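Local coordinates for protein dihydroorotase (Saccharomyces cerevisiae S288C, PDB 6L0A) that catalyses the zinc-dependent interconversion of N-carbamoyl-L-aspartate and dihydroorotate, the third step of de novo pyrimidine biosynthesis, at residues C[54-57]-C[58-61]; C[75-78]-C[79-82]. All coordinates share one frame; numbering follows the deposited sequence.

Interaction 1 of 2, residues C[54-57]-C[58-61]; sequences VIEY and KKTL
Tyr57 and Leu61, one helical turn apart, make the apolar side of this contact. The methyl carbon Leu61 CD2 comes to 4.0 Å from Tyr57 CE1, and Leu61 CG lies over one face of the ring, the leucine side chain slanting across that of the tyrosine. Tyr57 CG stands anti to the backbone N (chi1 -165°) and beside its own carbonyl carbon, which sends the ring outward from the helix with CE1 on the Leu61 flank. The far end of the ring is fixed separately: Tyr57 OH hydrogen-bonds to the carbonyl oxygen of Arg18, a residue of the malate pocket.

The backbone supplies the hydrogen bonds, four consecutive i to i+4 links of an alpha-helix. Lys58 N donates to Val54 O at 3.1 Å, Lys59 N to Ile55 O at 3.1 Å and Thr60 N to Glu56 O at 3.0 Å. The last, from Leu61 N to Tyr57 O at 3.0 Å, ties together the same two residues whose side chains pack.

On the opposite, polar side, the charged groups stay apart. Glu56 OE1 and Lys59 NZ are opposite in sign but 6.5 Å from each other, too far for a salt bridge. The Lys59 chain is bent, with its CG 3.4 Å from Ile55 O, while Lys58 runs out fully extended.

All of this lies on helix 51-64, the crossover helix of a beta-alpha-beta unit between strands 37-40 and 69-71, consistent with the TIM-barrel architecture of the amidohydrolases. Tyr57 and Leu61 both rest on Ile40 of strand 37-40, and Leu61 also meets Cys23 and Thr27 of helix 20-32.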
# COMPACT_ATOMS: atom_id res chain seq x y z
N VAL C 54 -4.42 33.02 11.68
CA VAL C 54 -3.29 32.94 10.76
C VAL C 54 -2.23 33.97 11.12
O VAL C 54 -1.03 33.73 10.91
CB VAL C 54 -3.76 33.09 9.30
CG1 VAL C 54 -4.08 34.54 8.96
CG2 VAL C 54 -2.70 32.53 8.34
N ILE C 55 -2.63 35.13 11.66
CA ILE C 55 -1.66 36.12 12.08
C ILE C 55 -0.87 35.62 13.28
O ILE C 55 0.36 35.69 13.31
CB ILE C 55 -2.35 37.46 12.39
CG1 ILE C 55 -2.80 38.14 11.09
CG2 ILE C 55 -1.40 38.40 13.16
CD1 ILE C 55 -3.73 39.31 11.32
N GLU C 56 -1.57 35.08 14.29
CA GLU C 56 -0.87 34.59 15.48
C GLU C 56 -0.03 33.36 15.16
O GLU C 56 1.04 33.19 15.74
CB GLU C 56 -1.87 34.31 16.61
CG GLU C 56 -2.50 35.57 17.20
CD GLU C 56 -1.47 36.51 17.84
OE1 GLU C 56 -1.33 37.66 17.36
OE2 GLU C 56 -0.80 36.10 18.81
N TYR C 57 -0.49 32.50 14.24
CA TYR C 57 0.32 31.36 13.82
C TYR C 57 1.64 31.83 13.22
O TYR C 57 2.71 31.35 13.60
CB TYR C 57 -0.45 30.50 12.82
CG TYR C 57 0.10 29.10 12.55
CD1 TYR C 57 0.69 28.34 13.57
CD2 TYR C 57 -0.02 28.53 11.30
CE1 TYR C 57 1.15 27.04 13.31
CE2 TYR C 57 0.43 27.26 11.03
CZ TYR C 57 1.02 26.52 12.03
OH TYR C 57 1.46 25.25 11.74
N LYS C 58 1.58 32.78 12.28
CA LYS C 58 2.82 33.29 11.68
C LYS C 58 3.75 33.86 12.75
O LYS C 58 4.97 33.66 12.69
CB LYS C 58 2.52 34.34 10.62
CG LYS C 58 3.76 34.76 9.81
CD LYS C 58 3.40 35.76 8.71
CE LYS C 58 4.64 36.19 7.92
NZ LYS C 58 4.31 37.14 6.82
N LYS C 59 3.19 34.58 13.72
CA LYS C 59 4.03 35.16 14.77
C LYS C 59 4.74 34.07 15.56
O LYS C 59 5.92 34.21 15.89
CB LYS C 59 3.18 36.05 15.68
CG LYS C 59 2.77 37.37 15.04
CD LYS C 59 2.83 38.55 16.03
CE LYS C 59 4.13 39.34 15.88
NZ LYS C 59 4.04 40.45 14.87
N THR C 60 4.05 32.97 15.83
CA THR C 60 4.66 31.85 16.54
C THR C 60 5.82 31.28 15.74
O THR C 60 6.90 31.03 16.28
CB THR C 60 3.61 30.77 16.82
OG1 THR C 60 2.63 31.29 17.71
CG2 THR C 60 4.26 29.52 17.44
N LEU C 61 5.60 31.08 14.43
CA LEU C 61 6.64 30.51 13.60
C LEU C 61 7.84 31.44 13.48
O LEU C 61 8.99 30.99 13.53
CB LEU C 61 6.09 30.19 12.21
CG LEU C 61 4.86 29.28 12.09
CD1 LEU C 61 4.69 28.85 10.62
CD2 LEU C 61 5.00 28.07 12.99

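Interaction 2 of 2, residues C[75-78]-C[79-82]; sequences YLSK and DLTP
Leu80 folds back over the chain that precedes it, and its side chain meets that of Leu76 at about a right angle, CD2 to CD1 4.0 Å apart. Both methyls of Leu80 border Tyr75 O, CD2 at 3.3 Å and CD1 at 3.6 Å, with CD1 also near Ser77 OG. The CB of Leu76 points away from 79-82, but CG anti to the backbone N (chi1 -171°) and a chi2 of 64° bring CD1 back to Leu80; Leu76 also packs on Ile123 and Phe124 of helix 121-130. The bend that brings the leucines together is a type I beta turn from Ser77 to Leu80, closed by Leu80 N donating to Ser77 O at 3.2 Å. It lies in the loop from strand 69-71 to helix 82-90, whose N-cap is Thr81. Ser77 also grips the turn through its hydroxyl: OG accepts from Asp79 N at 3.1 Å, an ST turn with an N-H...O angle of 150°, and Asp79 CB lies alongside it. With an alanine in place of Ser77, the Asp79 amide would probably lose its side-chain acceptor, leaving the turn less firmly held. A water lies within hydrogen-bonding distance of both Ser77 O and Leu80 O, 2.7 Å from Ser77 O.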
# COMPACT_ATOMS: atom_id res chain seq x y z
N TYR C 75 -7.35 27.44 4.98
CA TYR C 75 -7.93 26.15 4.63
C TYR C 75 -9.28 26.38 3.97
O TYR C 75 -10.10 27.15 4.49
CB TYR C 75 -8.05 25.35 5.93
CG TYR C 75 -8.57 23.94 5.93
CD1 TYR C 75 -9.92 23.66 5.77
CD2 TYR C 75 -7.71 22.89 6.21
CE1 TYR C 75 -10.39 22.35 5.85
CE2 TYR C 75 -8.16 21.58 6.30
CZ TYR C 75 -9.50 21.32 6.11
OH TYR C 75 -9.95 20.02 6.20
N LEU C 76 -9.53 25.75 2.83
CA LEU C 76 -10.79 25.98 2.12
C LEU C 76 -11.92 25.28 2.87
O LEU C 76 -12.07 24.06 2.79
CB LEU C 76 -10.70 25.51 0.67
CG LEU C 76 -11.89 25.90 -0.23
CD1 LEU C 76 -11.97 27.40 -0.37
CD2 LEU C 76 -11.80 25.27 -1.62
N SER C 77 -12.73 26.04 3.60
CA SER C 77 -13.73 25.43 4.47
C SER C 77 -15.08 26.08 4.27
O SER C 77 -15.21 27.15 3.66
CB SER C 77 -13.33 25.51 5.95
OG SER C 77 -13.81 26.68 6.57
N LYS C 78 -16.10 25.39 4.78
CA LYS C 78 -17.47 25.91 4.75
C LYS C 78 -17.58 27.30 5.35
O LYS C 78 -18.46 28.07 4.93
CB LYS C 78 -18.38 24.97 5.55
CG LYS C 78 -18.67 23.62 4.92
CD LYS C 78 -19.52 22.82 5.89
CE LYS C 78 -18.72 21.69 6.47
NZ LYS C 78 -18.17 20.87 5.37
N ASP C 79 -16.69 27.65 6.28
CA ASP C 79 -16.80 28.88 7.04
C ASP C 79 -16.21 30.09 6.30
O ASP C 79 -16.53 31.23 6.66
CB ASP C 79 -16.10 28.71 8.39
CG ASP C 79 -16.69 27.56 9.20
OD1 ASP C 79 -17.90 27.28 9.05
OD2 ASP C 79 -15.94 26.92 9.97
N LEU C 80 -15.40 29.86 5.28
CA LEU C 80 -14.76 30.95 4.56
C LEU C 80 -15.79 31.80 3.81
O LEU C 80 -16.80 31.29 3.30
CB LEU C 80 -13.73 30.39 3.57
CG LEU C 80 -12.25 30.53 3.89
CD1 LEU C 80 -11.94 30.11 5.31
CD2 LEU C 80 -11.45 29.70 2.89
N THR C 81 -15.54 33.11 3.76
CA THR C 81 -16.41 34.03 3.05
C THR C 81 -15.57 34.94 2.17
O THR C 81 -14.42 35.24 2.50
CB THR C 81 -17.27 34.88 4.00
OG1 THR C 81 -16.44 35.85 4.66
CG2 THR C 81 -17.97 34.00 5.03
N PRO C 82 -16.13 35.39 1.03
CA PRO C 82 -15.37 36.29 0.15
C PRO C 82 -14.85 37.54 0.84
O PRO C 82 -13.75 38.01 0.53
CB PRO C 82 -16.38 36.63 -0.95
CG PRO C 82 -17.32 35.47 -0.98
CD PRO C 82 -17.42 34.99 0.45
O HOH W 1 -16.73 28.78 2.15

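How the interactions relate
The two contacts follow one another in the chain, interaction 1 on helix 51-64 and interaction 2 in the loop after strand 69-71, with nearest atoms about 8 Å apart and no touch. The loop contact is the more buried: of its touching residues only Lys78 and Asp79 are exposed, whereas 54-61 is split between core and surface. In 54-61 the repeating helical bonds leave side chains to pack against the neighbouring strand and helix; in 75-82 a serine hydroxyl joins one backbone bond in holding a turn. They share a neighbour, the loop carrying Ile48: Val54 and Tyr57 touch its side chain, and Tyr75 bonds to its backbone. Interaction 2 leans on helix 121-130, interaction 1 on helix 20-32.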